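Local atomic coordinates of 2-hydroxyhepta-2,4-diene-1,7-dioate isomerase (Corynebacterium glutamicum, PDB entry 4DBF), a protein that binds magnesium and, as a member of the fumarylacetoacetate hydrolase (FAH) family, probably acts as an oxaloacetate decarboxylase and perhaps also as an isomerase. Residues 115-120 / 190-195; 138-143 / 163-168; 212-217 / 269-274. All coordinates share one frame; numbering follows the deposited sequence.

Interaction 1 of 3, residues 115-120 / 190-195; sequences TAVTGP and GPIGPW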
loop_
_atom_site.group_PDB
_atom_site.type_symbol
_atom_site.label_atom_id
_atom_site.label_comp_id
_atom_site.label_asym_id
_atom_site.label_seq_id
_atom_site.Cartn_x
_atom_site.Cartn_y
_atom_site.Cartn_z
ATOM N N THR A 115 2.997 -1.802 6.738
ATOM C CA THR A 115 3.631 -1.394 7.946
ATOM C C THR A 115 2.675 -1.129 9.108
ATOM O O THR A 115 3.084 -1.058 10.204
ATOM C CB THR A 115 4.520 -0.171 7.697
ATOM O OG1 THR A 115 3.858 0.743 6.857
ATOM C CG2 THR A 115 5.758 -0.600 7.037
ATOM N N ALA A 116 1.398 -1.007 8.834
ATOM C CA ALA A 116 0.412 -0.842 9.883
ATOM C C ALA A 116 0.070 -2.156 10.567
ATOM O O ALA A 116 -0.378 -2.191 11.648
ATOM C CB ALA A 116 -0.837 -0.194 9.347
ATOM N N VAL A 117 0.280 -3.225 9.854
ATOM C CA VAL A 117 -0.093 -4.547 10.286
ATOM C C VAL A 117 0.687 -4.971 11.517
ATOM O O VAL A 117 1.844 -4.786 11.597
ATOM C CB VAL A 117 0.078 -5.575 9.161
ATOM C CG1 VAL A 117 -0.246 -6.948 9.673
ATOM C CG2 VAL A 117 -0.798 -5.209 7.989
ATOM N N THR A 118 -0.026 -5.515 12.477
ATOM C CA THR A 118 0.557 -6.189 13.616
ATOM C C THR A 118 -0.266 -7.421 14.035
ATOM O O THR A 118 -1.295 -7.689 13.475
ATOM C CB THR A 118 0.818 -5.221 14.799
ATOM O OG1 THR A 118 1.673 -5.821 15.751
ATOM C CG2 THR A 118 -0.440 -4.881 15.484
ATOM N N GLY A 119 0.220 -8.154 15.007
ATOM C CA GLY A 119 -0.423 -9.384 15.373
ATOM C C GLY A 119 -1.189 -9.371 16.664
ATOM O O GLY A 119 -1.229 -8.384 17.326
ATOM N N PRO A 120 -1.757 -10.504 17.029
ATOM C CA PRO A 120 -2.456 -10.639 18.296
ATOM C C PRO A 120 -1.569 -10.320 19.476
ATOM O O PRO A 120 -0.466 -10.724 19.482
ATOM C CB PRO A 120 -2.850 -12.087 18.318
ATOM C CG PRO A 120 -2.909 -12.472 16.925
ATOM C CD PRO A 120 -1.900 -11.687 16.203
ATOM N N GLY A 190 -3.090 -1.590 12.324
ATOM C CA GLY A 190 -3.853 -2.694 11.711
ATOM C C GLY A 190 -3.596 -4.060 12.376
ATOM O O GLY A 190 -3.171 -5.000 11.689
ATOM N N PRO A 191 -3.925 -4.221 13.643
ATOM C CA PRO A 191 -3.920 -5.641 14.093
ATOM C C PRO A 191 -4.764 -6.640 13.262
ATOM O O PRO A 191 -5.878 -6.306 12.827
ATOM C CB PRO A 191 -4.452 -5.588 15.495
ATOM C CG PRO A 191 -4.282 -4.098 15.914
ATOM C CD PRO A 191 -4.485 -3.313 14.663
ATOM N N ILE A 192 -4.200 -7.798 12.991
ATOM C CA ILE A 192 -4.865 -8.868 12.272
ATOM C C ILE A 192 -4.643 -10.240 12.925
ATOM O O ILE A 192 -3.581 -10.509 13.378
ATOM C CB ILE A 192 -4.404 -8.939 10.823
ATOM C CG1 ILE A 192 -4.642 -7.631 10.121
ATOM C CG2 ILE A 192 -5.153 -9.982 10.075
ATOM C CD1 ILE A 192 -3.956 -7.540 8.792
ATOM N N GLY A 193 -5.679 -11.059 12.941
ATOM C CA GLY A 193 -5.637 -12.344 13.578
ATOM C C GLY A 193 -6.957 -12.828 14.096
ATOM O O GLY A 193 -7.940 -12.209 13.884
ATOM N N PRO A 194 -6.955 -13.942 14.800
ATOM C CA PRO A 194 -5.742 -14.630 15.227
ATOM C C PRO A 194 -5.197 -15.677 14.277
ATOM O O PRO A 194 -4.110 -16.101 14.455
ATOM C CB PRO A 194 -6.197 -15.348 16.475
ATOM C CG PRO A 194 -7.582 -15.655 16.198
ATOM C CD PRO A 194 -8.126 -14.471 15.494
ATOM N N TRP A 195 -5.981 -16.072 13.308
ATOM C CA TRP A 195 -5.591 -17.004 12.306
ATOM C C TRP A 195 -6.575 -16.908 11.198
ATOM O O TRP A 195 -7.510 -16.178 11.299
ATOM C CB TRP A 195 -5.544 -18.414 12.868
ATOM C CG TRP A 195 -6.741 -18.751 13.687
ATOM C CD1 TRP A 195 -8.041 -18.801 13.284
ATOM C CD2 TRP A 195 -6.782 -19.049 15.102
ATOM N NE1 TRP A 195 -8.843 -19.115 14.312
ATOM C CE2 TRP A 195 -8.149 -19.270 15.423
ATOM C CE3 TRP A 195 -5.858 -19.151 16.077
ATOM C CZ2 TRP A 195 -8.546 -19.598 16.679
ATOM C CZ3 TRP A 195 -6.261 -19.468 17.336
ATOM C CH2 TRP A 195 -7.578 -19.695 17.630
#

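Interaction 2 of 3, residues 138-143 / 163-168; sequences ELAVVI and TIINDV. With MG (magnesium ion), chain C.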
loop_
_atom_site.group_PDB
_atom_site.type_symbol
_atom_site.label_atom_id
_atom_site.label_comp_id
_atom_site.label_asym_id
_atom_site.label_seq_id
_atom_site.Cartn_x
_atom_site.Cartn_y
_atom_site.Cartn_z
ATOM N N GLU A 138 -13.609 -5.662 12.235
ATOM C CA GLU A 138 -14.045 -6.002 10.910
ATOM C C GLU A 138 -13.720 -7.401 10.498
ATOM O O GLU A 138 -12.733 -7.939 10.858
ATOM C CB GLU A 138 -13.501 -5.034 9.850
ATOM C CG GLU A 138 -13.438 -3.605 10.290
ATOM C CD GLU A 138 -13.194 -2.587 9.189
ATOM O OE1 GLU A 138 -13.179 -2.872 8.029
ATOM O OE2 GLU A 138 -13.028 -1.449 9.521
ATOM N N LEU A 139 -14.587 -7.961 9.706
ATOM C CA LEU A 139 -14.294 -9.174 9.018
ATOM C C LEU A 139 -13.287 -8.910 7.902
ATOM O O LEU A 139 -13.460 -8.053 7.115
ATOM C CB LEU A 139 -15.555 -9.759 8.440
ATOM C CG LEU A 139 -15.352 -11.068 7.739
ATOM C CD1 LEU A 139 -14.929 -12.175 8.676
ATOM C CD2 LEU A 139 -16.601 -11.417 6.968
ATOM N N ALA A 140 -12.225 -9.688 7.897
ATOM C CA ALA A 140 -11.141 -9.541 6.952
ATOM C C ALA A 140 -11.094 -10.724 6.032
ATOM O O ALA A 140 -11.240 -11.807 6.450
ATOM C CB ALA A 140 -9.805 -9.381 7.643
ATOM N N VAL A 141 -10.862 -10.446 4.783
ATOM C CA VAL A 141 -10.735 -11.465 3.793
ATOM C C VAL A 141 -9.269 -11.613 3.402
ATOM O O VAL A 141 -8.619 -10.658 3.109
ATOM C CB VAL A 141 -11.512 -11.118 2.537
ATOM C CG1 VAL A 141 -11.329 -12.177 1.511
ATOM C CG2 VAL A 141 -12.971 -10.913 2.831
ATOM N N VAL A 142 -8.779 -12.824 3.377
ATOM C CA VAL A 142 -7.452 -13.031 2.875
ATOM C C VAL A 142 -7.479 -13.680 1.496
ATOM O O VAL A 142 -8.033 -14.723 1.317
ATOM C CB VAL A 142 -6.589 -13.850 3.831
ATOM C CG1 VAL A 142 -5.234 -14.058 3.244
ATOM C CG2 VAL A 142 -6.499 -13.186 5.170
ATOM N N ILE A 143 -6.869 -12.992 0.550
ATOM C CA ILE A 143 -6.805 -13.376 -0.837
ATOM C C ILE A 143 -5.844 -14.556 -1.032
ATOM O O ILE A 143 -4.815 -14.611 -0.463
ATOM C CB ILE A 143 -6.424 -12.194 -1.756
ATOM C CG1 ILE A 143 -7.493 -11.121 -1.770
ATOM C CG2 ILE A 143 -6.248 -12.657 -3.181
ATOM C CD1 ILE A 143 -8.849 -11.640 -2.095
ATOM N N THR A 163 -10.293 -13.690 8.433
ATOM C CA THR A 163 -9.661 -13.420 9.714
ATOM C C THR A 163 -10.275 -12.172 10.319
ATOM O O THR A 163 -11.251 -11.678 9.802
ATOM C CB THR A 163 -8.074 -13.372 9.553
ATOM O OG1 THR A 163 -7.480 -13.327 10.852
ATOM C CG2 THR A 163 -7.652 -12.182 8.728
ATOM N N ILE A 164 -9.747 -11.670 11.420
ATOM C CA ILE A 164 -10.293 -10.464 12.001
ATOM C C ILE A 164 -9.267 -9.366 11.768
ATOM O O ILE A 164 -8.028 -9.623 11.815
ATOM C CB ILE A 164 -10.519 -10.631 13.532
ATOM C CG1 ILE A 164 -11.346 -11.906 13.849
ATOM C CG2 ILE A 164 -11.186 -9.332 14.076
ATOM C CD1 ILE A 164 -11.432 -12.198 15.380
ATOM N N ILE A 165 -9.746 -8.155 11.513
ATOM C CA ILE A 165 -8.867 -6.961 11.517
ATOM C C ILE A 165 -9.437 -5.894 12.464
ATOM O O ILE A 165 -10.642 -5.753 12.592
ATOM C CB ILE A 165 -8.616 -6.415 10.078
ATOM C CG1 ILE A 165 -7.635 -5.218 10.141
ATOM C CG2 ILE A 165 -9.971 -5.974 9.336
ATOM C CD1 ILE A 165 -7.135 -4.744 8.804
ATOM N N ASN A 166 -8.558 -5.173 13.160
ATOM C CA ASN A 166 -8.968 -4.021 13.965
ATOM C C ASN A 166 -8.495 -2.807 13.137
ATOM O O ASN A 166 -7.271 -2.556 13.034
ATOM C CB ASN A 166 -8.309 -4.103 15.380
ATOM C CG ASN A 166 -8.835 -3.053 16.299
ATOM O OD1 ASN A 166 -9.428 -2.062 15.827
ATOM N ND2 ASN A 166 -8.622 -3.222 17.611
ATOM N N ASP A 167 -9.418 -2.088 12.486
ATOM C CA ASP A 167 -9.026 -0.969 11.603
ATOM C C ASP A 167 -8.932 0.274 12.524
ATOM O O ASP A 167 -9.879 1.079 12.618
ATOM C CB ASP A 167 -10.089 -0.812 10.492
ATOM C CG ASP A 167 -9.833 0.352 9.568
ATOM O OD1 ASP A 167 -8.725 0.922 9.522
ATOM O OD2 ASP A 167 -10.772 0.740 8.844
ATOM N N VAL A 168 -7.788 0.428 13.172
ATOM C CA VAL A 168 -7.615 1.459 14.219
ATOM C C VAL A 168 -7.497 2.771 13.459
ATOM O O VAL A 168 -6.864 2.792 12.425
ATOM C CB VAL A 168 -6.325 1.175 14.983
ATOM C CG1 VAL A 168 -6.043 2.278 15.977
ATOM C CG2 VAL A 168 -6.464 -0.229 15.717
HETATM MG MG MG C . -12.964 0.535 8.726
HETATM O O HOH W 1 -12.804 -0.460 6.815
HETATM O O HOH W 2 -13.212 2.301 7.689
HETATM O O HOH W 3 -14.996 0.489 8.929
#

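Interaction 3 of 3, residues 212-217 / 269-274; sequences ARLTHD and DYIEIE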
loop_
_atom_site.group_PDB
_atom_site.type_symbol
_atom_site.label_atom_id
_atom_site.label_comp_id
_atom_site.label_asym_id
_atom_site.label_seq_id
_atom_site.Cartn_x
_atom_site.Cartn_y
_atom_site.Cartn_z
ATOM N N ALA A 212 -16.906 -6.023 20.036
ATOM C CA ALA A 212 -15.648 -5.536 20.569
ATOM C C ALA A 212 -15.830 -5.096 22.019
ATOM O O ALA A 212 -16.799 -4.397 22.355
ATOM C CB ALA A 212 -15.140 -4.385 19.737
ATOM N N ARG A 213 -14.914 -5.534 22.858
ATOM C CA ARG A 213 -14.926 -5.203 24.267
ATOM C C ARG A 213 -13.682 -4.396 24.589
ATOM O O ARG A 213 -12.542 -4.875 24.336
ATOM C CB ARG A 213 -14.970 -6.492 25.090
ATOM C CG ARG A 213 -16.303 -7.242 24.876
ATOM C CD ARG A 213 -16.333 -8.609 25.519
ATOM N NE ARG A 213 -17.667 -9.176 25.344
ATOM C CZ ARG A 213 -18.056 -9.914 24.309
ATOM N NH1 ARG A 213 -17.210 -10.224 23.309
ATOM N NH2 ARG A 213 -19.303 -10.346 24.276
ATOM N N LEU A 214 -13.906 -3.192 25.123
ATOM C CA LEU A 214 -12.854 -2.299 25.532
ATOM C C LEU A 214 -12.704 -2.346 27.043
ATOM O O LEU A 214 -13.665 -2.082 27.777
ATOM C CB LEU A 214 -13.154 -0.854 25.125
ATOM C CG LEU A 214 -12.153 0.281 25.413
ATOM C CD1 LEU A 214 -10.791 0.122 24.705
ATOM C CD2 LEU A 214 -12.763 1.664 25.048
ATOM N N THR A 215 -11.492 -2.653 27.493
ATOM C CA THR A 215 -11.210 -2.578 28.900
ATOM C C THR A 215 -10.548 -1.215 29.144
ATOM O O THR A 215 -9.470 -0.941 28.621
ATOM C CB THR A 215 -10.267 -3.741 29.290
ATOM O OG1 THR A 215 -10.901 -4.997 28.971
ATOM C CG2 THR A 215 -9.802 -3.664 30.821
ATOM N N HIS A 216 -11.189 -0.376 29.962
ATOM C CA HIS A 216 -10.662 0.950 30.314
ATOM C C HIS A 216 -10.818 1.091 31.833
ATOM O O HIS A 216 -11.891 0.797 32.383
ATOM C CB HIS A 216 -11.438 2.078 29.587
ATOM C CG HIS A 216 -10.933 3.455 29.883
ATOM N ND1 HIS A 216 -11.722 4.432 30.457
ATOM C CD2 HIS A 216 -9.711 4.015 29.709
ATOM C CE1 HIS A 216 -11.009 5.540 30.613
ATOM N NE2 HIS A 216 -9.783 5.314 30.167
ATOM N N ASP A 217 -9.739 1.492 32.490
ATOM C CA ASP A 217 -9.734 1.639 33.965
ATOM C C ASP A 217 -10.154 0.337 34.621
ATOM O O ASP A 217 -11.028 0.341 35.466
ATOM C CB ASP A 217 -10.722 2.736 34.364
ATOM C CG ASP A 217 -10.193 4.102 34.103
ATOM O OD1 ASP A 217 -8.958 4.238 34.040
ATOM O OD2 ASP A 217 -11.009 5.040 33.944
ATOM N N ASP A 269 -5.551 0.856 27.993
ATOM C CA ASP A 269 -6.740 0.107 27.622
ATOM C C ASP A 269 -6.322 -1.210 27.008
ATOM O O ASP A 269 -5.128 -1.445 26.683
ATOM C CB ASP A 269 -7.613 0.875 26.577
ATOM C CG ASP A 269 -8.242 2.129 27.169
ATOM O OD1 ASP A 269 -8.111 2.301 28.439
ATOM O OD2 ASP A 269 -8.848 2.934 26.413
ATOM N N TYR A 270 -7.330 -2.054 26.810
ATOM C CA TYR A 270 -7.133 -3.274 26.086
ATOM C C TYR A 270 -8.362 -3.399 25.215
ATOM O O TYR A 270 -9.458 -3.128 25.669
ATOM C CB TYR A 270 -7.057 -4.479 27.033
ATOM C CG TYR A 270 -6.695 -5.782 26.340
ATOM C CD1 TYR A 270 -5.353 -6.138 26.111
ATOM C CD2 TYR A 270 -7.684 -6.645 25.905
ATOM C CE1 TYR A 270 -5.026 -7.361 25.443
ATOM C CE2 TYR A 270 -7.364 -7.894 25.277
ATOM C CZ TYR A 270 -6.040 -8.216 25.047
ATOM O OH TYR A 270 -5.756 -9.421 24.446
ATOM N N ILE A 271 -8.178 -3.831 23.971
ATOM C CA ILE A 271 -9.286 -3.980 23.032
ATOM C C ILE A 271 -9.354 -5.406 22.450
ATOM O O ILE A 271 -8.355 -5.944 22.014
ATOM C CB ILE A 271 -9.219 -2.865 21.879
ATOM C CG1 ILE A 271 -10.383 -3.002 20.889
ATOM C CG2 ILE A 271 -7.916 -2.887 21.052
ATOM C CD1 ILE A 271 -11.780 -2.733 21.453
ATOM N N GLU A 272 -10.528 -6.013 22.461
ATOM C CA GLU A 272 -10.639 -7.366 21.967
ATOM C C GLU A 272 -11.808 -7.448 21.000
ATOM O O GLU A 272 -12.976 -7.227 21.395
ATOM C CB GLU A 272 -10.862 -8.326 23.128
ATOM C CG GLU A 272 -10.901 -9.804 22.775
ATOM C CD GLU A 272 -11.104 -10.636 24.038
ATOM O OE1 GLU A 272 -12.210 -10.607 24.604
ATOM O OE2 GLU A 272 -10.157 -11.302 24.464
ATOM N N ILE A 273 -11.516 -7.833 19.757
ATOM C CA ILE A 273 -12.594 -8.009 18.815
ATOM C C ILE A 273 -12.966 -9.489 18.833
ATOM O O ILE A 273 -12.064 -10.353 18.813
ATOM C CB ILE A 273 -12.154 -7.628 17.343
ATOM C CG1 ILE A 273 -11.464 -6.227 17.257
ATOM C CG2 ILE A 273 -13.324 -7.785 16.341
ATOM C CD1 ILE A 273 -12.295 -5.094 17.733
ATOM N N GLU A 274 -14.253 -9.801 18.761
ATOM C CA GLU A 274 -14.638 -11.203 18.675
ATOM C C GLU A 274 -15.521 -11.458 17.469
ATOM O O GLU A 274 -16.491 -10.769 17.288
ATOM C CB GLU A 274 -15.364 -11.670 19.951
ATOM C CG GLU A 274 -16.019 -13.007 19.816
ATOM C CD GLU A 274 -16.760 -13.417 21.083
ATOM O OE1 GLU A 274 -17.772 -12.752 21.466
ATOM O OE2 GLU A 274 -16.344 -14.448 21.651
HETATM O O HOH W 4 -14.295 -9.381 22.666
HETATM O O HOH W 5 -7.165 1.881 31.095
#

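Interaction 1 of 3, residues 115-120 / 190-195
Val117 and Thr118 lie against Gly190, Pro191 and Ile192 as a short parallel beta pairing within the fumarylacetoacetate hydrolase C-terminal family region, formed where a 3-10 turn runs out into strand 117-118. Three backbone hydrogen bonds set the register: Gly190 N to Ala116 O, Thr118 N to Gly190 O, the longest at 3.3 Å, and Ile192 N to Thr118 O at 2.9 Å. The side chains of Val117 and Thr118 leave on opposite faces. On the first face, Val117 meets the tip of Ile192 with both methyls: CD1 of Ile192 lies 3.9 Å from Val117 CG1 and 4.0 Å from Val117 CG2, nearly astride the fork. With CG1 of Ile192 anti to its carbonyl carbon (chi1 -57°) and the chain then extended, CD1 is carried back along the strand toward the valine. The same isoleucine also packs on Thr163 and Ile165 of strand 159-170. On the other face, Thr118 CG2 rests obliquely on the Pro191 ring, 3.9 Å from its CG. That methyl sits between the backbone N and carbonyl carbon of Thr118, while OG1 is anti to N (chi1 -166°). Pro191 packs outward on Asn166 of strand 159-170 and Leu281 of strand 279-287, which cover that face. Beyond Thr118 the chains separate, and Pro120 reaches across with its ring, placing CG near Pro194, which follows a cis peptide bond. Ile192 O is buried here without a polar partner, and what covers it is carbon: Pro120 CD approaches to 3.5 Å.

Interaction 2 of 3, residues 138-143 / 163-168
Glu138 on one strand and Asp167, in an inverse gamma turn just beyond the paired part of its antiparallel neighbour, converge on one magnesium ion, their side chains crossing at an angle with the carboxylate planes 69° apart. Each spends one oxygen on the metal, Glu138 OE2 at 2.1 Å and Asp167 OD2 at 2.2 Å; three waters and Glu136 complete six ligands. Glu138 reaches the ion because its chain runs extended beyond CG (chi2 -167°), whereas the shorter Asp167 sends CG anti to its backbone N. OE2 of Glu138 passes close to the aspartate's own CB, at 3.2 Å. The remaining oxygens are also engaged: Glu138 OE1 accepts a 2.7 Å hydrogen bond from a metal-bound water, and Asp167 OD1 forms a salt bridge with Lys112.

Behind the metal the strands are joined by paired backbone hydrogen bonds at Glu138-Ile165 and Ala140-Thr163. Between them, the side chains of the non-hydrogen-bonded pair Leu139-Ile164 diverge. On the face shared with Glu138, Ile165 CG2 lies beside the glutamate's CB at 3.7 Å and touches Ala140 CB at 3.8 Å. Thr163 CG2 touches both Ala140 CB and Val142 CG2, while its hydroxyl bonds to Trp195 O.

Three carboxylates this close would be expected to repel; magnesium, Lys112 and Lys184, which donates to Asp167 OD2, probably offset their charge. The coordinated waters mark positions that a substrate's oxygens could plausibly take.

Interaction 3 of 3, residues 212-217 / 269-274
Ala212 and Leu214 face Ile273 and Ile271 on the packed side of an antiparallel pairing between strands 209-216 and 270-275. Four backbone hydrogen bonds, two each at Arg213-Glu272 and Thr215-Tyr270, hold the strands together. Ile273 turns its CD1 onto Ala212 CB at 3.6 Å, while the CD1 of Ile271 reaches the same methyl more loosely, at 4.1 Å. Leu214 leans the other way, its CD1 lying 3.8 Å from Asp269 CB.

The opposite face is polar and partly exposed. Extended from CG to NE, the Arg213 chain carries its guanidinium to Glu274, where NH1 donates to OE1 at 3.2 Å. The two planes stand almost perpendicular (88°), and NH1 comes from above the carboxylate, a single-nitrogen salt bridge. A water in the guanidinium plane links NH1 to Glu272 O and Glu272 OE1. Further along, Thr215 and Tyr270 meet through their CB atoms; their hydroxyls bond to Thr220 and Glu121. At the end, a second water bridges Asp217 N and Asp269 OD1, while Asp269 OD2 accepts from Val266 N.

Strands 219-227 and 279-287 flank the pair within its five-stranded sheet, and Ile271 and Ile273 press onto strand 159-170.

Overall arrangement
Interactions 1 and 2 share a buried region near the centre of the chain, with strand 159-170 the immediate neighbour of strand 190-197. The backbone bond from Asn166 N to Pro191 O joins them. Interaction 3, about 17 Å from interaction 2 between centres, belongs to a separate sheet, which meets strand 159-170 through Ile271 and Ile273, which pack on Ile164 and the Asn166 amide. Chemistry follows location: interaction 1 joins backbone hydrogen bonds to small apolar contacts, interaction 2 adds metal-bound carboxylates, and interaction 3 has one apolar face turned inward and a charged, hydrated one outward.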